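Local coordinates for uncharacterized peroxidase-related protein (PDB 2PFX) that is of unknown function but, as a peroxidase-related member of the AhpD-like carboxymuconolactone decarboxylase family, probably takes part in thiol-dependent peroxide reduction, at residues Lys70-Met75 against Asp120-Val125; Ala77-Ser82 against Met112-Ala117; Cys89-Gly94 against Ala184-Gln189; Ala131-Ala136 against Asn163-Phe168. All blocks are in the same frame, centred on the assembly; numbering follows the deposited sequence.

All four contacts belong to one all-helical subunit of a hexamer. Contacts 1 and 2 share helix 70-84, and their centres lie about 11 Å apart; along the chain, contact 2 is nested inside the loop closed by contact 1. Contact 4 pairs helix 121-136 with helix 155-178; it follows contact 1 in series and shares helix 121-136 with it, their centres about 14 Å apart. Contact 3 ties the chain's last residues to helix 87-101, enclosing contact 4 in sequence though their centres are about 21 Å apart. E74 OE1 and H93 ND1 connect contacts 1 and 3, a glutamate-histidine pairing that recalls the proton relay of AhpD.

Contact 1: residues Lys70-Met75 against Asp120-Val125; sequences KLEREM and DARQRV
The guanidinium of R122 turns its edge, not a face, to the carboxylate of E72, whose CD lies in the guanidinium plane, and the two flat groups are tilted 32° against each other. The grip is side-on: R122 NE donates to E72 OE2 at 3.0 Å and R122 NH2 to E72 OE1 at 3.2 Å, both nearly straight and both on the syn side, though from clearly out of the carboxylate plane. The anti side of the same OE2 receives Q123 NE2 at 3.1 Å, with the amide plane 73° away from the carboxylate. Glutamate suits this place because each oxygen can serve two donors; OE1 also accepts from the backbone N of S69, just before helix 70-84. R122 reaches across because its CG stands anti to the backbone N (chi1 168°) and the chain runs extended to NE. With an alanine in place of E72, R122 would probably lose its countercharge and the amide of Q123 would be free to turn. The selenomethionine M75 lies beside that amide, its CE 4.0 Å from Q123 OE1, an apolar flank to a polar cluster. Q123 is fixed at its other end too, its backbone N donating to D120 OD1 at 2.9 Å. D120 is thus the N-cap of helix 121-136, and the whole is a salt bridge joining the first turns of two helices.

Contact 2: residues Ala77-Ser82 against Met112-Ala117; sequences AVVVSS and MNYRVA
V79 on helix 70-84 packs against Y114, in the short connection that leaves helix 104-112 and turns through a 3-10 segment towards helix 121-136. V79 CG2 touches Y114 CB at 3.6 Å, while CG1 sits over one face of the phenol, 4.0 Å above its plane and displaced to the rim. The opposite face is occupied by the next residue of the connection, R115, whose CG lies 3.8 Å above the ring. The tyrosine is therefore clamped between a branched aliphatic side chain and the aliphatic part of an arginine. Its CG lies between the backbone N and the carbonyl carbon (chi1 79°), which puts the ring where V79 and R115 meet its two faces, and Y114 OH is hydrogen-bonded to D128 on helix 121-136. An Asx turn starts the connection: N113 OD1 accepts from R115 N at 3.3 Å, the donor lying well above the carbonyl plane, and the 3-10 turn then follows. Asparagine suits this spot because its short side chain can fold back on the backbone, while its ND2 reaches A138 O of the third subunit. At the other end S82 faces M112 without bonding to it, OG to M112 O being 4.1 Å. S82 OG is instead hydrogen-bonded to V111 O, and K85 NZ of the second subunit binds both this hydroxyl and M112 O. Serine, small and polar, fits a buried position where helix 104-112 ends and another subunit brings a lysine.

Contact 3: residues Cys89-Gly94 against Ala184-Gln189; sequences CLVAHG and AEYHGQ
Y186 lays its ring flat against the backbone of helix 87-101: A92 CA stands over the centre of one face, 3.9 Å from the centroid and only 3° off the ring normal. A92 CB, on the same residue, slides towards the far half of the ring and meets CE2 at 3.8 Å. Alanine, with only a methyl beyond CA, lets the ring lie close to the backbone. V91 works beside it, at the other end of the tyrosine, where CG1 presses on Y186 CB at 3.4 Å and comes to the ring obliquely. V91 CG1 also lies over the face of the H187 imidazole, 4.0 Å from its centroid and 23° off the normal, a CH-pi contact, while V91 CG2 reaches H187 CE1 at 3.6 Å. Both methyls can do this because CG1 is anti to the backbone N (chi1 171°), which spreads the branch towards the 184-189 segment. Putting a serine in place of Y186 is likely to uncover A92 and lose the CH-pi contact with A92 CA. Around the pair, M36 also packs on Y186, and M112 of the second subunit packs on V91. A water donates to V91 O at 2.9 Å and, weakly, to Y186 O. The C-terminal tail is thus laid on the helix that carries C89 and H93 of the AhpD-like C-x-x-C-x-x-x-H pattern. H187 ND1 is buried without a partner, and H187 is probably uncharged. No direct hydrogen bond spans the segments, and cohesion rests mainly on CH-pi and apolar contacts.

Contact 4: residues Ala131-Ala136 against Asn163-Phe168; sequences AKMTRA and NVTGFF
The hydroxyl of T134, which rests on T165 CG2 at 3.8 Å, is gripped by two polar groups: T134 OG1 is hydrogen-bonded to A130 O one turn back on its own helix and also to N169 ND2. Because OG1 lies beside the backbone N and anti to the carbonyl carbon (chi1 -65°), it can fold back on its own helix in this way. T165 has the same rotamer and makes the equivalent bond to I161 O, which turns its CG2 methyl outward into the contact. That methyl nestles between T134 OG1 and M133, touching M133 CB at 3.7 Å. Threonine suits both places, since a buried hydroxyl can be satisfied within the helix while the methyl stays apolar. The segments 131-136 and 163-168, parts of helix 121-136 and helix 155-178, cross at -42° with their axes 9.8 Å apart, and they come nearest where T134 CA and T165 CA lie 7.3 Å from each other. The helices belong to the all-helical AhpD-like fold, and N169 joins them by also binding T165 O. In the side chain of selenomethionine M133, SE lies 3.9 Å from T165 CB, and the bend at chi3 (65°) brings M133 CE to 3.8 Å from that atom. The methyl end also approaches the backbone of the facing helix, M133 CE to G166 N being 4.3 Å. R173 of the fourth subunit hydrogen-bonds to M133 O and T134 O.

Contact 1: residues Lys70-Met75 against Asp120-Val125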
loop_
_atom_site.group_PDB
_atom_site.type_symbol
_atom_site.label_atom_id
_atom_site.label_comp_id
_atom_site.label_asym_id
_atom_site.label_seq_id
_atom_site.Cartn_x
_atom_site.Cartn_y
_atom_site.Cartn_z
ATOM N N LYS A 70 30.217 -12.692 7.172
ATOM C CA LYS A 70 29.099 -13.457 7.727
ATOM C C LYS A 70 28.057 -12.544 8.370
ATOM O O LYS A 70 26.866 -12.722 8.137
ATOM C CB LYS A 70 29.614 -14.495 8.738
ATOM C CG LYS A 70 30.286 -15.644 7.998
ATOM C CD LYS A 70 30.773 -16.742 8.915
ATOM C CE LYS A 70 32.244 -17.067 8.689
ATOM N NZ LYS A 70 32.506 -17.495 7.281
ATOM N N LEU A 71 28.526 -11.586 9.160
ATOM C CA LEU A 71 27.676 -10.626 9.869
ATOM C C LEU A 71 26.838 -9.845 8.879
ATOM O O LEU A 71 25.631 -9.696 9.054
ATOM C CB LEU A 71 28.533 -9.691 10.719
ATOM C CG LEU A 71 27.856 -8.464 11.349
ATOM C CD1 LEU A 71 26.653 -8.866 12.188
ATOM C CD2 LEU A 71 28.887 -7.682 12.154
ATOM N N GLU A 72 27.505 -9.383 7.809
ATOM C CA GLU A 72 26.785 -8.585 6.825
ATOM C C GLU A 72 25.590 -9.344 6.259
ATOM O O GLU A 72 24.515 -8.774 6.063
ATOM C CB GLU A 72 27.771 -8.137 5.745
ATOM C CG GLU A 72 28.437 -6.817 6.080
ATOM C CD GLU A 72 29.661 -6.459 5.268
ATOM O OE1 GLU A 72 30.185 -7.290 4.504
ATOM O OE2 GLU A 72 30.123 -5.297 5.395
ATOM N N ARG A 73 25.800 -10.636 6.013
ATOM C CA ARG A 73 24.718 -11.462 5.438
ATOM C C ARG A 73 23.629 -11.679 6.471
ATOM O O ARG A 73 22.454 -11.689 6.118
ATOM C CB ARG A 73 25.335 -12.741 4.890
ATOM C CG ARG A 73 26.199 -12.467 3.667
ATOM C CD ARG A 73 26.866 -13.730 3.173
ATOM N NE ARG A 73 28.197 -13.853 3.730
ATOM C CZ ARG A 73 29.043 -14.863 3.562
ATOM N NH1 ARG A 73 28.723 -15.919 2.838
ATOM N NH2 ARG A 73 30.242 -14.812 4.134
ATOM N N GLU A 74 24.036 -11.816 7.723
ATOM C CA GLU A 74 23.034 -11.921 8.795
ATOM C C GLU A 74 22.260 -10.616 8.946
ATOM O O GLU A 74 21.072 -10.646 9.267
ATOM C CB GLU A 74 23.681 -12.283 10.120
ATOM C CG GLU A 74 24.079 -13.729 10.282
ATOM C CD GLU A 74 22.932 -14.723 10.205
ATOM O OE1 GLU A 74 21.761 -14.300 10.148
ATOM O OE2 GLU A 74 23.243 -15.940 10.205
HETATM N N MSE A 75 22.921 -9.484 8.728
HETATM C CA MSE A 75 22.239 -8.194 8.802
HETATM C C MSE A 75 21.172 -8.082 7.725
HETATM O O MSE A 75 20.074 -7.574 7.917
HETATM C CB MSE A 75 23.296 -7.076 8.699
HETATM C CG MSE A 75 24.160 -6.984 9.948
HETATM SE SE MSE A 75 25.640 -5.760 9.615
HETATM C CE MSE A 75 24.539 -4.266 10.069
ATOM N N ASP A 120 28.076 2.506 8.638
ATOM C CA ASP A 120 28.777 3.156 7.534
ATOM C C ASP A 120 27.932 3.040 6.269
ATOM O O ASP A 120 27.004 2.230 6.177
ATOM C CB ASP A 120 30.181 2.582 7.389
ATOM C CG ASP A 120 30.278 1.148 6.952
ATOM O OD1 ASP A 120 29.314 0.609 6.378
ATOM O OD2 ASP A 120 31.351 0.552 7.204
ATOM N N ALA A 121 28.245 3.886 5.276
ATOM C CA ALA A 121 27.427 3.955 4.081
ATOM C C ALA A 121 27.367 2.636 3.318
ATOM O O ALA A 121 26.320 2.253 2.778
ATOM C CB ALA A 121 27.901 5.050 3.130
ATOM N N ARG A 122 28.502 1.953 3.283
ATOM C CA ARG A 122 28.558 0.654 2.617
ATOM C C ARG A 122 27.474 -0.284 3.163
ATOM O O ARG A 122 26.719 -0.864 2.379
ATOM C CB ARG A 122 29.931 0.024 2.791
ATOM C CG ARG A 122 30.064 -1.440 2.393
ATOM C CD ARG A 122 31.188 -2.124 3.161
ATOM N NE ARG A 122 31.161 -3.584 3.127
ATOM C CZ ARG A 122 31.593 -4.325 2.106
ATOM N NH1 ARG A 122 32.087 -3.734 1.023
ATOM N NH2 ARG A 122 31.533 -5.658 2.155
ATOM N N GLN A 123 27.408 -0.396 4.485
ATOM C CA GLN A 123 26.427 -1.327 5.038
ATOM C C GLN A 123 25.038 -0.755 4.870
ATOM O O GLN A 123 24.100 -1.501 4.633
ATOM C CB GLN A 123 26.745 -1.618 6.514
ATOM C CG GLN A 123 27.997 -2.461 6.621
ATOM C CD GLN A 123 28.335 -2.954 8.006
ATOM O OE1 GLN A 123 27.931 -2.370 9.007
ATOM N NE2 GLN A 123 29.111 -4.042 7.997
ATOM N N ARG A 124 24.929 0.574 4.996
ATOM C CA ARG A 124 23.569 1.113 4.873
ATOM C C ARG A 124 23.039 0.925 3.475
ATOM O O ARG A 124 21.864 0.575 3.297
ATOM C CB ARG A 124 23.579 2.594 5.262
ATOM C CG ARG A 124 22.232 3.246 5.065
ATOM C CD ARG A 124 21.060 2.511 5.766
ATOM N NE ARG A 124 19.871 3.352 5.457
ATOM C CZ ARG A 124 19.332 4.246 6.271
ATOM N NH1 ARG A 124 19.761 4.514 7.496
ATOM N NH2 ARG A 124 18.283 4.925 5.813
ATOM N N VAL A 125 23.819 1.149 2.409
ATOM C CA VAL A 125 23.227 0.995 1.074
ATOM C C VAL A 125 22.970 -0.472 0.753
ATOM O O VAL A 125 22.037 -0.809 0.024
ATOM C CB VAL A 125 24.075 1.666 -0.013
ATOM C CG1 VAL A 125 24.210 3.156 0.354
ATOM C CG2 VAL A 125 25.445 1.041 -0.207
#

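Contact 2: residues Ala77-Ser82 against Met112-Ala117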
loop_
_atom_site.group_PDB
_atom_site.type_symbol
_atom_site.label_atom_id
_atom_site.label_comp_id
_atom_site.label_asym_id
_atom_site.label_seq_id
_atom_site.Cartn_x
_atom_site.Cartn_y
_atom_site.Cartn_z
ATOM N N ALA A 77 19.678 -10.564 6.400
ATOM C CA ALA A 77 18.601 -11.481 6.777
ATOM C C ALA A 77 17.571 -10.846 7.694
ATOM O O ALA A 77 16.359 -10.999 7.536
ATOM C CB ALA A 77 19.213 -12.699 7.454
ATOM N N VAL A 78 18.076 -10.148 8.699
ATOM C CA VAL A 78 17.196 -9.511 9.686
ATOM C C VAL A 78 16.400 -8.366 9.115
ATOM O O VAL A 78 15.240 -8.150 9.449
ATOM C CB VAL A 78 18.013 -9.010 10.893
ATOM C CG1 VAL A 78 17.120 -8.257 11.878
ATOM C CG2 VAL A 78 18.673 -10.190 11.568
ATOM N N VAL A 79 17.012 -7.571 8.243
ATOM C CA VAL A 79 16.258 -6.470 7.634
ATOM C C VAL A 79 15.148 -7.026 6.760
ATOM O O VAL A 79 13.983 -6.587 6.815
ATOM C CB VAL A 79 17.222 -5.559 6.866
ATOM C CG1 VAL A 79 16.480 -4.630 5.922
ATOM C CG2 VAL A 79 18.077 -4.790 7.863
ATOM N N VAL A 80 15.429 -8.018 5.935
ATOM C CA VAL A 80 14.374 -8.692 5.160
ATOM C C VAL A 80 13.292 -9.198 6.101
ATOM O O VAL A 80 12.111 -8.919 5.888
ATOM C CB VAL A 80 14.933 -9.829 4.289
ATOM C CG1 VAL A 80 13.818 -10.533 3.524
ATOM C CG2 VAL A 80 15.967 -9.283 3.308
ATOM N N SER A 81 13.665 -9.929 7.150
ATOM C CA SER A 81 12.700 -10.490 8.082
ATOM C C SER A 81 11.846 -9.468 8.794
ATOM O O SER A 81 10.708 -9.700 9.156
ATOM C CB SER A 81 13.445 -11.259 9.179
ATOM O OG SER A 81 14.297 -12.217 8.606
ATOM N N SER A 82 12.460 -8.306 9.064
ATOM C CA SER A 82 11.721 -7.250 9.737
ATOM C C SER A 82 10.619 -6.734 8.822
ATOM O O SER A 82 9.479 -6.501 9.228
ATOM C CB SER A 82 12.680 -6.121 10.139
ATOM O OG SER A 82 11.990 -5.073 10.794
HETATM N N MSE A 112 13.933 -3.952 14.509
HETATM C CA MSE A 112 12.905 -2.943 14.667
HETATM C C MSE A 112 12.845 -1.876 13.600
HETATM O O MSE A 112 11.796 -1.594 13.012
HETATM C CB MSE A 112 13.105 -2.251 16.031
HETATM C CG MSE A 112 12.964 -3.245 17.200
HETATM SE SE MSE A 112 13.538 -2.449 18.829
HETATM C CE MSE A 112 12.935 -3.839 20.009
ATOM N N ASN A 113 13.932 -1.201 13.317
ATOM C CA ASN A 113 13.919 -0.221 12.218
ATOM C C ASN A 113 15.367 0.051 11.824
ATOM O O ASN A 113 15.998 0.827 12.540
ATOM C CB ASN A 113 13.246 1.074 12.617
ATOM C CG ASN A 113 13.313 2.127 11.518
ATOM O OD1 ASN A 113 13.712 1.852 10.394
ATOM N ND2 ASN A 113 12.914 3.360 11.805
ATOM N N TYR A 114 15.870 -0.597 10.785
ATOM C CA TYR A 114 17.303 -0.575 10.531
ATOM C C TYR A 114 17.840 0.826 10.266
ATOM O O TYR A 114 19.039 1.105 10.392
ATOM C CB TYR A 114 17.624 -1.505 9.351
ATOM C CG TYR A 114 17.342 -0.929 7.991
ATOM C CD1 TYR A 114 16.059 -0.959 7.464
ATOM C CD2 TYR A 114 18.356 -0.348 7.235
ATOM C CE1 TYR A 114 15.793 -0.427 6.217
ATOM C CE2 TYR A 114 18.094 0.182 5.985
ATOM C CZ TYR A 114 16.813 0.139 5.485
ATOM O OH TYR A 114 16.521 0.655 4.240
ATOM N N ARG A 115 16.939 1.713 9.873
ATOM C CA ARG A 115 17.346 3.042 9.484
ATOM C C ARG A 115 17.927 3.848 10.622
ATOM O O ARG A 115 18.544 4.880 10.359
ATOM C CB ARG A 115 16.124 3.777 8.935
ATOM C CG ARG A 115 15.571 3.119 7.675
ATOM C CD ARG A 115 14.536 4.020 6.998
ATOM N NE ARG A 115 13.297 3.279 6.854
ATOM C CZ ARG A 115 12.884 2.559 5.833
ATOM N NH1 ARG A 115 13.623 2.432 4.736
ATOM N NH2 ARG A 115 11.691 1.988 5.978
ATOM N N VAL A 116 17.687 3.395 11.851
ATOM C CA VAL A 116 18.186 4.150 12.990
ATOM C C VAL A 116 19.631 3.771 13.278
ATOM O O VAL A 116 20.278 4.424 14.078
ATOM C CB VAL A 116 17.407 3.889 14.300
ATOM C CG1 VAL A 116 15.961 4.287 14.135
ATOM C CG2 VAL A 116 17.542 2.423 14.679
ATOM N N ALA A 117 20.124 2.704 12.669
ATOM C CA ALA A 117 21.443 2.225 13.061
ATOM C C ALA A 117 22.541 3.130 12.490
ATOM O O ALA A 117 22.472 3.495 11.317
ATOM C CB ALA A 117 21.638 0.791 12.610
#

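Contact 3: residues Cys89-Gly94 against Ala184-Gln189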
loop_
_atom_site.group_PDB
_atom_site.type_symbol
_atom_site.label_atom_id
_atom_site.label_comp_id
_atom_site.label_asym_id
_atom_site.label_seq_id
_atom_site.Cartn_x
_atom_site.Cartn_y
_atom_site.Cartn_z
ATOM N N CYS A 89 12.431 -15.970 11.855
ATOM C CA CYS A 89 13.700 -15.542 11.286
ATOM C C CYS A 89 14.208 -14.344 12.070
ATOM O O CYS A 89 15.415 -14.182 12.226
ATOM C CB CYS A 89 13.491 -15.230 9.799
ATOM S SG CYS A 89 13.019 -16.685 8.810
ATOM N N LEU A 90 13.288 -13.523 12.578
ATOM C CA LEU A 90 13.704 -12.355 13.362
ATOM C C LEU A 90 14.387 -12.813 14.645
ATOM O O LEU A 90 15.368 -12.228 15.100
ATOM C CB LEU A 90 12.537 -11.424 13.648
ATOM C CG LEU A 90 12.140 -10.477 12.507
ATOM C CD1 LEU A 90 10.748 -9.894 12.692
ATOM C CD2 LEU A 90 13.203 -9.376 12.385
ATOM N N VAL A 91 13.848 -13.895 15.199
ATOM C CA VAL A 91 14.443 -14.452 16.407
ATOM C C VAL A 91 15.770 -15.143 16.124
ATOM O O VAL A 91 16.753 -14.890 16.835
ATOM C CB VAL A 91 13.461 -15.452 17.057
ATOM C CG1 VAL A 91 14.173 -16.202 18.180
ATOM C CG2 VAL A 91 12.220 -14.707 17.514
ATOM N N ALA A 92 15.773 -15.998 15.112
ATOM C CA ALA A 92 16.959 -16.789 14.817
ATOM C C ALA A 92 18.111 -15.903 14.347
ATOM O O ALA A 92 19.247 -16.041 14.833
ATOM C CB ALA A 92 16.623 -17.868 13.794
ATOM N N HIS A 93 17.817 -14.996 13.416
ATOM C CA HIS A 93 18.881 -14.208 12.771
ATOM C C HIS A 93 19.191 -12.958 13.573
ATOM O O HIS A 93 20.338 -12.474 13.569
ATOM C CB HIS A 93 18.449 -13.929 11.329
ATOM C CG HIS A 93 18.495 -15.220 10.577
ATOM N ND1 HIS A 93 19.678 -15.804 10.185
ATOM C CD2 HIS A 93 17.503 -16.068 10.205
ATOM C CE1 HIS A 93 19.420 -16.945 9.568
ATOM N NE2 HIS A 93 18.111 -17.136 9.561
ATOM N N GLY A 94 18.214 -12.456 14.310
ATOM C CA GLY A 94 18.463 -11.444 15.315
ATOM C C GLY A 94 19.571 -11.869 16.275
ATOM O O GLY A 94 20.504 -11.114 16.557
ATOM N N ALA A 184 13.288 -21.920 21.660
ATOM C CA ALA A 184 13.154 -20.991 22.782
ATOM C C ALA A 184 14.497 -20.445 23.235
ATOM O O ALA A 184 14.538 -19.344 23.783
ATOM C CB ALA A 184 12.423 -21.693 23.919
ATOM N N GLU A 185 15.564 -21.186 22.981
ATOM C CA GLU A 185 16.877 -20.798 23.469
ATOM C C GLU A 185 17.360 -19.501 22.853
ATOM O O GLU A 185 18.140 -18.792 23.486
ATOM C CB GLU A 185 17.930 -21.874 23.167
ATOM C CG GLU A 185 17.704 -23.153 23.964
ATOM C CD GLU A 185 17.041 -24.227 23.120
ATOM O OE1 GLU A 185 15.950 -23.948 22.586
ATOM O OE2 GLU A 185 17.605 -25.332 22.985
ATOM N N TYR A 186 16.930 -19.215 21.629
ATOM C CA TYR A 186 17.453 -18.017 20.974
ATOM C C TYR A 186 17.232 -16.714 21.717
ATOM O O TYR A 186 18.059 -15.792 21.670
ATOM C CB TYR A 186 16.765 -17.882 19.619
ATOM C CG TYR A 186 17.302 -18.732 18.490
ATOM C CD1 TYR A 186 18.628 -18.733 18.103
ATOM C CD2 TYR A 186 16.436 -19.562 17.763
ATOM C CE1 TYR A 186 19.092 -19.516 17.057
ATOM C CE2 TYR A 186 16.896 -20.337 16.724
ATOM C CZ TYR A 186 18.223 -20.324 16.362
ATOM O OH TYR A 186 18.628 -21.132 15.313
ATOM N N HIS A 187 16.085 -16.588 22.372
ATOM C CA HIS A 187 15.599 -15.304 22.838
ATOM C C HIS A 187 16.571 -14.679 23.826
ATOM O O HIS A 187 16.789 -13.472 23.790
ATOM C CB HIS A 187 14.223 -15.448 23.507
ATOM C CG HIS A 187 13.157 -15.866 22.555
ATOM N ND1 HIS A 187 12.608 -15.007 21.632
ATOM C CD2 HIS A 187 12.533 -17.060 22.374
ATOM C CE1 HIS A 187 11.687 -15.645 20.938
ATOM N NE2 HIS A 187 11.619 -16.894 21.354
ATOM N N GLY A 188 17.135 -15.497 24.703
ATOM C CA GLY A 188 17.955 -14.985 25.769
ATOM C C GLY A 188 19.438 -14.903 25.490
ATOM O O GLY A 188 20.206 -14.507 26.372
ATOM N N GLN A 189 19.835 -15.287 24.290
ATOM C CA GLN A 189 21.225 -15.394 23.892
ATOM C C GLN A 189 21.828 -14.060 23.497
ATOM O O GLN A 189 21.180 -13.265 22.829
ATOM C CB GLN A 189 21.349 -16.359 22.704
ATOM C CG GLN A 189 21.138 -17.811 23.089
ATOM C CD GLN A 189 21.303 -18.777 21.942
ATOM O OE1 GLN A 189 21.178 -18.462 20.758
ATOM N NE2 GLN A 189 21.592 -20.031 22.294
HETATM O O HOH W 1 16.671 -13.645 19.401
#

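Contact 4: residues Ala131-Ala136 against Asn163-Phe168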
loop_
_atom_site.group_PDB
_atom_site.type_symbol
_atom_site.label_atom_id
_atom_site.label_comp_id
_atom_site.label_asym_id
_atom_site.label_seq_id
_atom_site.Cartn_x
_atom_site.Cartn_y
_atom_site.Cartn_z
ATOM N N ALA A 131 16.154 -3.988 1.171
ATOM C CA ALA A 131 14.826 -3.459 1.499
ATOM C C ALA A 131 14.012 -3.189 0.253
ATOM O O ALA A 131 12.837 -3.565 0.145
ATOM C CB ALA A 131 14.905 -2.183 2.338
ATOM N N LYS A 132 14.639 -2.535 -0.716
ATOM C CA LYS A 132 13.947 -2.265 -1.963
ATOM C C LYS A 132 13.625 -3.532 -2.746
ATOM O O LYS A 132 12.589 -3.671 -3.424
ATOM C CB LYS A 132 14.782 -1.299 -2.808
ATOM C CG LYS A 132 14.019 -0.922 -4.090
ATOM C CD LYS A 132 14.779 0.102 -4.921
ATOM C CE LYS A 132 13.910 0.529 -6.103
ATOM N NZ LYS A 132 14.402 1.830 -6.622
HETATM N N MSE A 133 14.508 -4.517 -2.717
HETATM C CA MSE A 133 14.241 -5.812 -3.309
HETATM C C MSE A 133 13.071 -6.505 -2.617
HETATM O O MSE A 133 12.263 -7.194 -3.220
HETATM C CB MSE A 133 15.457 -6.715 -3.143
HETATM C CG MSE A 133 16.560 -6.523 -4.163
HETATM SE SE MSE A 133 18.005 -7.718 -3.947
HETATM C CE MSE A 133 17.036 -9.313 -4.345
ATOM N N THR A 134 13.001 -6.284 -1.310
ATOM C CA THR A 134 11.983 -6.957 -0.511
ATOM C C THR A 134 10.620 -6.351 -0.781
ATOM O O THR A 134 9.621 -7.065 -0.976
ATOM C CB THR A 134 12.385 -6.923 0.970
ATOM O OG1 THR A 134 13.580 -7.708 1.129
ATOM C CG2 THR A 134 11.314 -7.578 1.845
ATOM N N ARG A 135 10.557 -5.022 -0.860
ATOM C CA ARG A 135 9.286 -4.353 -1.148
ATOM C C ARG A 135 8.915 -4.215 -2.611
ATOM O O ARG A 135 7.723 -4.180 -2.981
ATOM C CB ARG A 135 9.358 -2.951 -0.524
ATOM C CG ARG A 135 9.170 -2.989 0.976
ATOM C CD ARG A 135 10.232 -2.229 1.732
ATOM N NE ARG A 135 9.793 -0.893 2.096
ATOM C CZ ARG A 135 10.477 -0.027 2.825
ATOM N NH1 ARG A 135 11.683 -0.310 3.319
ATOM N NH2 ARG A 135 9.886 1.150 3.044
ATOM N N ALA A 136 9.888 -4.098 -3.503
ATOM C CA ALA A 136 9.573 -3.700 -4.877
ATOM C C ALA A 136 10.698 -4.046 -5.823
ATOM O O ALA A 136 11.257 -3.162 -6.469
ATOM C CB ALA A 136 9.315 -2.203 -4.920
ATOM N N ASN A 163 21.108 -12.638 -3.731
ATOM C CA ASN A 163 20.699 -14.019 -3.415
ATOM C C ASN A 163 20.378 -14.176 -1.943
ATOM O O ASN A 163 19.409 -14.864 -1.595
ATOM C CB ASN A 163 21.770 -15.001 -3.886
ATOM C CG ASN A 163 21.525 -15.375 -5.336
ATOM O OD1 ASN A 163 20.941 -16.423 -5.616
ATOM N ND2 ASN A 163 21.958 -14.512 -6.245
ATOM N N VAL A 164 21.168 -13.548 -1.072
ATOM C CA VAL A 164 20.862 -13.615 0.348
ATOM C C VAL A 164 19.484 -12.998 0.586
ATOM O O VAL A 164 18.653 -13.589 1.253
ATOM C CB VAL A 164 21.936 -12.929 1.192
ATOM C CG1 VAL A 164 21.509 -12.806 2.644
ATOM C CG2 VAL A 164 23.225 -13.722 1.046
ATOM N N THR A 165 19.260 -11.821 0.020
ATOM C CA THR A 165 17.989 -11.136 0.143
ATOM C C THR A 165 16.836 -12.011 -0.356
ATOM O O THR A 165 15.838 -12.236 0.334
ATOM C CB THR A 165 17.992 -9.826 -0.679
ATOM O OG1 THR A 165 18.983 -8.909 -0.167
ATOM C CG2 THR A 165 16.660 -9.106 -0.579
ATOM N N GLY A 166 16.951 -12.542 -1.572
ATOM C CA GLY A 166 15.914 -13.411 -2.123
ATOM C C GLY A 166 15.677 -14.635 -1.260
ATOM O O GLY A 166 14.519 -15.014 -1.045
ATOM N N PHE A 167 16.752 -15.233 -0.766
ATOM C CA PHE A 167 16.621 -16.418 0.088
ATOM C C PHE A 167 15.760 -16.125 1.305
ATOM O O PHE A 167 14.896 -16.950 1.591
ATOM C CB PHE A 167 17.998 -16.939 0.486
ATOM C CG PHE A 167 18.036 -18.229 1.274
ATOM C CD1 PHE A 167 17.671 -19.450 0.738
ATOM C CD2 PHE A 167 18.453 -18.167 2.594
ATOM C CE1 PHE A 167 17.724 -20.589 1.520
ATOM C CE2 PHE A 167 18.545 -19.286 3.381
ATOM C CZ PHE A 167 18.191 -20.495 2.816
ATOM N N PHE A 168 15.933 -14.997 2.007
ATOM C CA PHE A 168 15.095 -14.767 3.184
ATOM C C PHE A 168 13.691 -14.385 2.787
ATOM O O PHE A 168 12.761 -14.551 3.586
ATOM C CB PHE A 168 15.736 -13.732 4.144
ATOM C CG PHE A 168 16.844 -14.549 4.830
ATOM C CD1 PHE A 168 16.522 -15.406 5.873
ATOM C CD2 PHE A 168 18.144 -14.463 4.372
ATOM C CE1 PHE A 168 17.515 -16.176 6.454
ATOM C CE2 PHE A 168 19.147 -15.218 4.965
ATOM C CZ PHE A 168 18.823 -16.069 6.008
#